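Local coordinates for kappa-carrageenase (Zobellia galactanivorans, PDB 5OCR), which probably hydrolyses kappa-carrageenan, a sulfated galactan of red algae, with the family 16 glycoside hydrolase beta-jellyroll domain that this chain contains, at residues E30-P36 with I63-A68; K105-I111 with D270-Y276. All coordinates share one frame; numbering follows the deposited sequence. Where two conformers were deposited one is given.

Contact 1: residues E30-P36 with I63-A68. With MG (magnesium ion), chain F.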
ATOM      1  N   GLU A  30      -7.363  14.274  -8.042  1.00 19.94           N
ATOM      2  CA  GLU A  30      -8.644  13.654  -8.579  1.00 19.47           C
ATOM      3  C   GLU A  30      -8.398  12.967  -9.918  1.00 19.39           C
ATOM      4  O   GLU A  30      -9.328  12.363 -10.490  1.00 19.11           O
ATOM      5  CB  GLU A  30      -9.696  14.730  -8.803  1.00 20.96           C
ATOM      6  CG  GLU A  30     -10.015  15.532  -7.554  1.00 22.50           C
ATOM      7  CD  GLU A  30     -10.669  14.728  -6.439  1.00 24.63           C
ATOM      8  OE1 GLU A  30     -11.617  13.941  -6.763  1.00 23.73           O
ATOM      9  OE2 GLU A  30     -10.340  14.950  -5.202  1.00 26.39           O
ATOM     10  N   PHE A  31      -7.151  13.040 -10.393  1.00 19.23           N
ATOM     11  CA  PHE A  31      -6.781  12.317 -11.650  1.00 21.23           C
ATOM     12  C   PHE A  31      -7.633  12.697 -12.844  1.00 21.26           C
ATOM     13  O   PHE A  31      -7.860  11.879 -13.745  1.00 22.62           O
ATOM     14  CB  PHE A  31      -6.788  10.809 -11.446  1.00 20.21           C
ATOM     15  CG  PHE A  31      -5.772  10.363 -10.388  1.00 20.66           C
ATOM     16  CD1 PHE A  31      -4.416  10.692 -10.515  1.00 20.04           C
ATOM     17  CD2 PHE A  31      -6.225   9.727  -9.211  1.00 21.00           C
ATOM     18  CE1 PHE A  31      -3.510  10.311  -9.525  1.00 20.79           C
ATOM     19  CE2 PHE A  31      -5.291   9.391  -8.190  1.00 20.74           C
ATOM     20  CZ  PHE A  31      -3.957   9.705  -8.350  1.00 21.11           C
ATOM     21  N   ASN A  32      -8.041  13.955 -12.845  1.00 22.94           N
ATOM     22  CA  ASN A  32      -8.830  14.473 -13.985  1.00 25.35           C
ATOM     23  C   ASN A  32      -7.937  14.800 -15.165  1.00 25.54           C
ATOM     24  O   ASN A  32      -8.456  14.882 -16.259  1.00 25.01           O
ATOM     25  CB  ASN A  32      -9.541  15.690 -13.480  1.00 27.93           C
ATOM     26  CG  ASN A  32     -10.810  15.288 -12.760  1.00 30.48           C
ATOM     27  OD1 ASN A  32     -11.386  14.181 -13.029  1.00 37.30           O
ATOM     28  ND2 ASN A  32     -11.266  16.113 -11.897  1.00 34.84           N
ATOM     29  N   LYS A  33      -6.613  14.884 -14.958  1.00 25.04           N
ATOM     30  CA  LYS A  33      -5.677  15.132 -16.059  1.00 26.97           C
ATOM     31  C   LYS A  33      -5.065  13.859 -16.590  1.00 26.80           C
ATOM     32  O   LYS A  33      -4.557  13.052 -15.814  1.00 25.53           O
ATOM     33  CB  LYS A  33      -4.527  16.007 -15.679  1.00 30.55           C
ATOM     34  CG  LYS A  33      -4.856  17.189 -14.815  1.00 37.76           C
ATOM     35  CD  LYS A  33      -5.964  18.008 -15.430  1.00 35.83           C
ATOM     36  CE  LYS A  33      -5.342  19.171 -16.178  1.00 40.64           C
ATOM     37  NZ  LYS A  33      -5.721  20.393 -15.428  1.00 41.52           N
ATOM     38  N   ASN A  34      -5.066  13.688 -17.904  1.00 26.09           N
ATOM     39  CA  ASN A  34      -4.410  12.504 -18.388  0.50 26.86           C
ATOM     40  C   ASN A  34      -2.878  12.516 -18.231  1.00 27.07           C
ATOM     41  O   ASN A  34      -2.311  11.417 -18.066  1.00 28.54           O
ATOM     42  CB  ASN A  34      -4.804  12.168 -19.814  0.50 28.33           C
ATOM     43  CG  ASN A  34      -6.292  12.000 -19.972  0.50 29.44           C
ATOM     44  OD1 ASN A  34      -6.957  11.235 -19.243  0.50 28.68           O
ATOM     45  ND2 ASN A  34      -6.830  12.705 -20.967  0.50 31.53           N
ATOM     46  N   ASP A  35      -2.239  13.679 -18.213  1.00 25.91           N
ATOM     47  CA  ASP A  35      -0.779  13.786 -18.010  1.00 28.65           C
ATOM     48  C   ASP A  35      -0.562  13.587 -16.485  1.00 24.77           C
ATOM     49  O   ASP A  35      -0.926  14.426 -15.754  1.00 23.41           O
ATOM     50  CB  ASP A  35      -0.266  15.215 -18.350  1.00 30.73           C
ATOM     51  CG  ASP A  35      -0.301  15.537 -19.862  1.00 38.42           C
ATOM     52  OD1 ASP A  35      -0.412  14.581 -20.658  1.00 34.62           O
ATOM     53  OD2 ASP A  35      -0.221  16.764 -20.224  1.00 41.42           O
ATOM     54  N   PRO A  36      -0.005  12.453 -16.050  1.00 25.25           N
ATOM     55  CA  PRO A  36       0.355  12.313 -14.599  1.00 24.18           C
ATOM     56  C   PRO A  36       1.156  13.461 -14.120  1.00 24.78           C
ATOM     57  O   PRO A  36       2.068  13.913 -14.852  1.00 25.79           O
ATOM     58  CB  PRO A  36       1.197  11.027 -14.588  1.00 25.55           C
ATOM     59  CG  PRO A  36       0.741  10.284 -15.859  1.00 25.87           C
ATOM     60  CD  PRO A  36       0.553  11.360 -16.852  1.00 26.07           C
ATOM     61  N   ILE A  63      -3.536   7.494 -17.068  1.00 23.42           N
ATOM     62  CA  ILE A  63      -4.759   8.030 -16.432  1.00 21.99           C
ATOM     63  C   ILE A  63      -5.718   8.347 -17.567  1.00 24.20           C
ATOM     64  O   ILE A  63      -5.292   8.897 -18.615  1.00 23.38           O
ATOM     65  CB  ILE A  63      -4.421   9.307 -15.720  1.00 22.58           C
ATOM     66  CG1 ILE A  63      -3.353   9.043 -14.589  1.00 23.45           C
ATOM     67  CG2 ILE A  63      -5.698   9.913 -15.168  1.00 23.12           C
ATOM     68  CD1 ILE A  63      -2.862  10.324 -13.962  1.00 25.22           C
ATOM     69  N   SER A  64      -6.963   7.958 -17.396  1.00 23.57           N
ATOM     70  CA  SER A  64      -7.990   8.180 -18.432  1.00 27.25           C
ATOM     71  C   SER A  64      -9.365   8.503 -17.811  1.00 25.97           C
ATOM     72  O   SER A  64      -9.813   7.795 -16.904  1.00 23.36           O
ATOM     73  CB  SER A  64      -8.023   6.867 -19.195  1.00 30.15           C
ATOM     74  OG  SER A  64      -9.005   6.882 -20.204  1.00 36.24           O
ATOM     75  N   ASN A  65     -10.062   9.514 -18.326  1.00 25.96           N
ATOM     76  CA  ASN A  65     -11.402   9.817 -17.920  0.50 27.18           C
ATOM     77  C   ASN A  65     -11.600   9.794 -16.369  1.00 25.76           C
ATOM     78  O   ASN A  65     -12.626   9.307 -15.837  1.00 26.34           O
ATOM     79  CB  ASN A  65     -12.402   8.908 -18.670  0.50 29.82           C
ATOM     80  CG  ASN A  65     -12.179   8.882 -20.208  0.50 30.60           C
ATOM     81  OD1 ASN A  65     -11.448   9.695 -20.782  0.50 34.17           O
ATOM     82  ND2 ASN A  65     -12.795   7.924 -20.857  0.50 33.96           N
ATOM     83  N   GLY A  66     -10.656  10.389 -15.646  1.00 23.76           N
ATOM     84  CA  GLY A  66     -10.820  10.643 -14.234  1.00 23.03           C
ATOM     85  C   GLY A  66     -10.260   9.524 -13.406  1.00 22.53           C
ATOM     86  O   GLY A  66     -10.331   9.635 -12.168  1.00 23.61           O
ATOM     87  N   ILE A  67      -9.666   8.502 -14.047  1.00 20.52           N
ATOM     88  CA  ILE A  67      -9.251   7.271 -13.260  1.00 20.44           C
ATOM     89  C   ILE A  67      -7.801   6.893 -13.567  1.00 19.97           C
ATOM     90  O   ILE A  67      -7.403   6.775 -14.726  1.00 21.72           O
ATOM     91  CB  ILE A  67     -10.151   6.070 -13.675  1.00 21.40           C
ATOM     92  CG1 ILE A  67     -11.660   6.404 -13.423  1.00 22.27           C
ATOM     93  CG2 ILE A  67      -9.769   4.715 -12.929  1.00 20.69           C
ATOM     94  CD1 ILE A  67     -12.146   6.436 -11.971  1.00 25.11           C
ATOM     95  N   ALA A  68      -6.989   6.775 -12.514  1.00 19.80           N
ATOM     96  CA  ALA A  68      -5.610   6.324 -12.721  1.00 19.06           C
ATOM     97  C   ALA A  68      -5.600   4.855 -12.733  1.00 19.45           C
ATOM     98  O   ALA A  68      -6.250   4.234 -11.893  1.00 20.10           O
ATOM     99  CB  ALA A  68      -4.752   6.814 -11.588  1.00 18.83           C
TER
HETATM  100 MG    MG F 402     -11.035  10.906 -10.501  1.00 17.94          MG
HETATM  101  O   HOH W   1     -12.450  12.464 -11.669  1.00 30.53           O
HETATM  102  O   HOH W   2      -1.965   8.822 -19.003  1.00 24.10           O
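I63 plugs the bend of the loop 30-36 with its two arms. CG2, anti to the backbone N, sits against two backbone carbonyls, 3.3 Å from F31 O, with K33 O also close. The other arm, beginning with CG1 beside the backbone N (chi1 -61°), carries CD1 to 3.8 Å from F31 CD1, oblique to the ring, and on to P36. A branched isoleucine thus fills two places that a straight chain could not. F31 supplies the flat partner: the methyl of A68 stands over the centre of its ring in a CH-pi contact, A68 CB being 3.9 Å from the F31 centroid. F91 and V277 also meet this phenylalanine, so the loop dips an aromatic group into the sandwich. Just before A68 the chain reverses at S64-I67, a type I' beta turn. G66 suits it because, at phi 93°, any CB would collide with the carbonyl of N65, and its CA makes a CA-H...O contact of 3.2 Å to F31 O. A magnesium ion joins the two backbones, bound at 2.2 Å by both E30 O and G66 O and further by a water and D278. Those two carbonyl oxygens, 3.4 Å apart, would probably repel each other without the cation. The ligands are consistent with a structural metal that draws the irregular loop onto the hairpin.

Contact 2: residues K105-I111 with D270-Y276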
ATOM      1  N   LYS A 105      -9.977   6.274  -3.237  1.00 17.03           N
ATOM      2  CA  LYS A 105     -11.083   5.447  -3.807  1.00 16.90           C
ATOM      3  C   LYS A 105     -10.493   4.512  -4.867  1.00 16.91           C
ATOM      4  O   LYS A 105      -9.879   4.950  -5.892  1.00 17.34           O
ATOM      5  CB  LYS A 105     -12.215   6.387  -4.338  1.00 18.47           C
ATOM      6  CG  LYS A 105     -13.364   5.645  -5.129  1.00 19.42           C
ATOM      7  CD  LYS A 105     -14.355   6.756  -5.490  1.00 22.07           C
ATOM      8  CE  LYS A 105     -15.383   6.240  -6.443  1.00 25.88           C
ATOM      9  NZ  LYS A 105     -16.091   7.502  -6.811  1.00 29.38           N
ATOM     10  N   ILE A 106     -10.577   3.224  -4.568  1.00 16.04           N
ATOM     11  CA  ILE A 106      -9.776   2.218  -5.295  1.00 16.83           C
ATOM     12  C   ILE A 106     -10.601   1.030  -5.732  1.00 18.12           C
ATOM     13  O   ILE A 106     -11.477   0.519  -4.941  1.00 18.60           O
ATOM     14  CB  ILE A 106      -8.622   1.703  -4.351  1.00 17.20           C
ATOM     15  CG1 ILE A 106      -7.605   2.833  -3.993  1.00 17.13           C
ATOM     16  CG2 ILE A 106      -7.918   0.424  -5.006  1.00 16.34           C
ATOM     17  CD1 ILE A 106      -6.734   2.446  -2.777  1.00 17.34           C
ATOM     18  N   GLN A 107     -10.346   0.562  -6.965  1.00 17.93           N
ATOM     19  CA  GLN A 107     -10.875  -0.747  -7.307  1.00 17.40           C
ATOM     20  C   GLN A 107      -9.703  -1.697  -7.545  1.00 17.89           C
ATOM     21  O   GLN A 107      -8.678  -1.305  -8.113  1.00 17.69           O
ATOM     22  CB  GLN A 107     -11.632  -0.586  -8.653  1.00 18.00           C
ATOM     23  CG  GLN A 107     -12.068  -1.941  -9.278  1.00 19.32           C
ATOM     24  CD  GLN A 107     -13.060  -1.769 -10.432  1.00 21.92           C
ATOM     25  OE1 GLN A 107     -13.971  -0.885 -10.422  1.00 23.35           O
ATOM     26  NE2 GLN A 107     -12.838  -2.539 -11.485  1.00 25.09           N
ATOM     27  N   GLY A 108      -9.879  -2.932  -7.109  1.00 17.25           N
ATOM     28  CA  GLY A 108      -8.795  -3.932  -7.188  1.00 19.40           C
ATOM     29  C   GLY A 108      -8.634  -4.496  -8.588  1.00 20.13           C
ATOM     30  O   GLY A 108      -9.101  -3.955  -9.575  1.00 21.28           O
ATOM     31  N   ALA A 109      -7.867  -5.571  -8.653  1.00 21.74           N
ATOM     32  CA  ALA A 109      -7.399  -6.136  -9.941  1.00 21.77           C
ATOM     33  C   ALA A 109      -8.121  -7.416 -10.338  1.00 21.21           C
ATOM     34  O   ALA A 109      -8.363  -8.348  -9.520  1.00 20.99           O
ATOM     35  CB  ALA A 109      -5.880  -6.426  -9.833  1.00 22.41           C
ATOM     36  N   ASP A 110      -8.403  -7.514 -11.626  1.00 21.88           N
ATOM     37  CA  ASP A 110      -9.122  -8.693 -12.122  1.00 24.95           C
ATOM     38  C   ASP A 110      -8.435 -10.060 -12.070  1.00 26.20           C
ATOM     39  O   ASP A 110      -9.084 -11.117 -12.195  1.00 28.37           O
ATOM     40  CB  ASP A 110      -9.698  -8.409 -13.476  1.00 28.89           C
ATOM     41  CG  ASP A 110      -8.678  -8.250 -14.539  1.00 34.65           C
ATOM     42  OD1 ASP A 110      -7.405  -8.486 -14.379  1.00 34.70           O
ATOM     43  OD2 ASP A 110      -9.209  -7.845 -15.610  1.00 39.63           O
ATOM     44  N   ILE A 111      -7.122 -10.074 -11.857  1.00 24.83           N
ATOM     45  CA  ILE A 111      -6.458 -11.336 -11.655  1.00 23.60           C
ATOM     46  C   ILE A 111      -6.972 -12.163 -10.441  1.00 24.37           C
ATOM     47  O   ILE A 111      -6.865 -13.371 -10.421  1.00 24.99           O
ATOM     48  CB  ILE A 111      -4.936 -11.127 -11.594  1.00 24.64           C
ATOM     49  CG1 ILE A 111      -4.202 -12.489 -11.757  1.00 24.13           C
ATOM     50  CG2 ILE A 111      -4.533 -10.479 -10.283  1.00 23.17           C
ATOM     51  CD1 ILE A 111      -2.700 -12.295 -12.122  1.00 24.42           C
ATOM     52  N   ASP A 270      -3.352 -14.096 -17.198  1.00 32.51           N
ATOM     53  CA  ASP A 270      -4.083 -12.987 -16.531  1.00 30.79           C
ATOM     54  C   ASP A 270      -3.257 -11.724 -16.277  1.00 29.58           C
ATOM     55  O   ASP A 270      -3.717 -10.786 -15.626  1.00 26.98           O
ATOM     56  CB  ASP A 270      -4.730 -13.486 -15.240  1.00 32.92           C
ATOM     57  CG  ASP A 270      -5.725 -14.584 -15.514  1.00 40.45           C
ATOM     58  OD1 ASP A 270      -6.479 -14.419 -16.499  1.00 41.46           O
ATOM     59  OD2 ASP A 270      -5.735 -15.610 -14.787  1.00 41.49           O
ATOM     60  N   ILE A 271      -2.056 -11.699 -16.822  1.00 26.47           N
ATOM     61  CA  ILE A 271      -1.153 -10.555 -16.794  1.00 27.26           C
ATOM     62  C   ILE A 271      -1.103  -9.998 -18.223  1.00 26.91           C
ATOM     63  O   ILE A 271      -0.905 -10.794 -19.134  1.00 28.38           O
ATOM     64  CB  ILE A 271       0.256 -10.991 -16.261  1.00 26.31           C
ATOM     65  CG1 ILE A 271       0.188 -11.545 -14.787  1.00 26.13           C
ATOM     66  CG2 ILE A 271       1.230  -9.834 -16.432  1.00 27.26           C
ATOM     67  CD1 ILE A 271      -0.111 -10.411 -13.770  1.00 26.04           C
ATOM     68  N   PRO A 272      -1.189  -8.652 -18.435  1.00 28.02           N
ATOM     69  CA  PRO A 272      -1.133  -7.597 -17.395  1.00 24.90           C
ATOM     70  C   PRO A 272      -2.443  -7.523 -16.599  1.00 25.42           C
ATOM     71  O   PRO A 272      -3.533  -7.950 -17.110  1.00 25.13           O
ATOM     72  CB  PRO A 272      -0.898  -6.320 -18.203  1.00 26.94           C
ATOM     73  CG  PRO A 272      -1.479  -6.641 -19.600  1.00 27.43           C
ATOM     74  CD  PRO A 272      -1.079  -8.077 -19.799  1.00 28.82           C
ATOM     75  N   THR A 273      -2.356  -6.984 -15.376  1.00 22.38           N
ATOM     76  CA  THR A 273      -3.585  -6.762 -14.631  1.00 22.26           C
ATOM     77  C   THR A 273      -3.420  -5.406 -13.951  1.00 22.02           C
ATOM     78  O   THR A 273      -2.248  -4.933 -13.766  1.00 20.80           O
ATOM     79  CB  THR A 273      -3.799  -7.905 -13.610  1.00 22.00           C
ATOM     80  OG1 THR A 273      -5.137  -7.764 -13.071  1.00 22.28           O
ATOM     81  CG2 THR A 273      -2.788  -7.889 -12.407  1.00 21.85           C
ATOM     82  N   SER A 274      -4.549  -4.740 -13.615  1.00 21.28           N
ATOM     83  CA  SER A 274      -4.458  -3.360 -13.188  1.00 21.59           C
ATOM     84  C   SER A 274      -5.325  -3.124 -11.974  1.00 21.03           C
ATOM     85  O   SER A 274      -6.353  -3.771 -11.829  1.00 23.37           O
ATOM     86  CB  SER A 274      -4.988  -2.464 -14.281  1.00 22.61           C
ATOM     87  OG  SER A 274      -4.183  -2.565 -15.466  0.50 24.04           O
ATOM     88  N   MET A 275      -4.835  -2.253 -11.065  1.00 20.19           N
ATOM     89  CA  MET A 275      -5.719  -1.546 -10.089  1.00 19.28           C
ATOM     90  C   MET A 275      -6.103  -0.176 -10.621  1.00 19.69           C
ATOM     91  O   MET A 275      -5.409   0.383 -11.467  1.00 19.52           O
ATOM     92  CB  MET A 275      -5.079  -1.399  -8.664  1.00 18.72           C
ATOM     93  CG  MET A 275      -3.798  -0.542  -8.727  1.00 18.90           C
ATOM     94  SD  MET A 275      -2.979  -0.444  -7.128  1.00 19.35           S
ATOM     95  CE  MET A 275      -4.054   0.651  -6.222  1.00 20.06           C
ATOM     96  N   TYR A 276      -7.168   0.399 -10.071  1.00 17.68           N
ATOM     97  CA  TYR A 276      -7.660   1.707 -10.545  1.00 18.80           C
ATOM     98  C   TYR A 276      -7.908   2.610  -9.357  1.00 18.77           C
ATOM     99  O   TYR A 276      -8.461   2.170  -8.288  1.00 19.73           O
ATOM    100  CB  TYR A 276      -9.030   1.500 -11.266  1.00 19.13           C
ATOM    101  CG  TYR A 276      -8.845   0.621 -12.456  1.00 21.34           C
ATOM    102  CD1 TYR A 276      -8.487   1.199 -13.691  1.00 22.95           C
ATOM    103  CD2 TYR A 276      -9.011  -0.771 -12.372  1.00 22.16           C
ATOM    104  CE1 TYR A 276      -8.292   0.355 -14.826  1.00 25.02           C
ATOM    105  CE2 TYR A 276      -8.794  -1.609 -13.502  1.00 26.12           C
ATOM    106  CZ  TYR A 276      -8.439  -1.011 -14.695  1.00 26.78           C
ATOM    107  OH  TYR A 276      -8.293  -1.812 -15.790  1.00 31.35           O
TER
HETATM  108  O   HOH W   3      -7.915  -5.234 -13.308  1.00 25.28           O
HETATM  109  O   HOH W   4      -6.234 -15.586 -12.093  1.00 30.54           O
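T273 donates its hydroxyl to D110 across a gap of 2.7 Å, from OG1 to OD1. The oxygen is met on its anti side, 30° out of the carboxylate plane, and D110 can offer it because CG stands between its backbone N and carbonyl carbon (chi1 68°). Further along, Q107 and Y276 form an antiparallel hydrogen-bonded pair: Q107 N gives to Y276 O at 2.8 Å, and Y276 N returns a bond to Q107 O at 3.0 Å. Between these two sites the backbones stay close but no direct backbone N-H...O bond links them; A109 CA lies 3.2 Å from S274 O in a CA-H...O contact, and a water accepts from D110 N and donates to S274 O. A second water donates to both I111 O and D270 OD2, bridging two acceptors. Around this frame lie the apolar groups. I111 reaches out with three carbons: CG2 meets T273 CG2 at 3.8 Å, CG1 meets D270 CB, and CD1 lies 3.6 Å from I271 CD1. At the far end M275, bent at chi3, brings CE to 4.1 Å from I106 CG2; flexible methionine and branched isoleucine suit this inner side, where they also touch strands 115-122 and 233-241. Y276 lies on the other face beside Q107, with Q107 O and G108 O near the edge of its ring. A valine in place of T273 lacks the hydroxyl, and D110 OD1 would probably lose its donor, letting the carboxylate turn. Beyond the paired strands the chains thus stay side by side without a backbone ladder, joined by a side-chain bond and two bridging waters.

How the contacts relate
Contact 1 comes first along the chain and is complete before contact 2 opens; their centres lie 16 Å apart. Strand 273-285 is the common element, pairing antiparallel with 67-74, which leaves contact 1, and with 100-107, which enters contact 2. The two meet directly where I67 CG2 packs on Y276 CB at 3.7 Å. D278, just beyond contact 2, ties them chemically: it binds the magnesium ion of contact 1 and forms a salt bridge with K105. The C-terminal strand of the jellyroll is therefore held between an early hairpin, itself joined by metal to the loop 30-36, and strand 100-107, so strands far apart in sequence become neighbours in one sheet of the jellyroll.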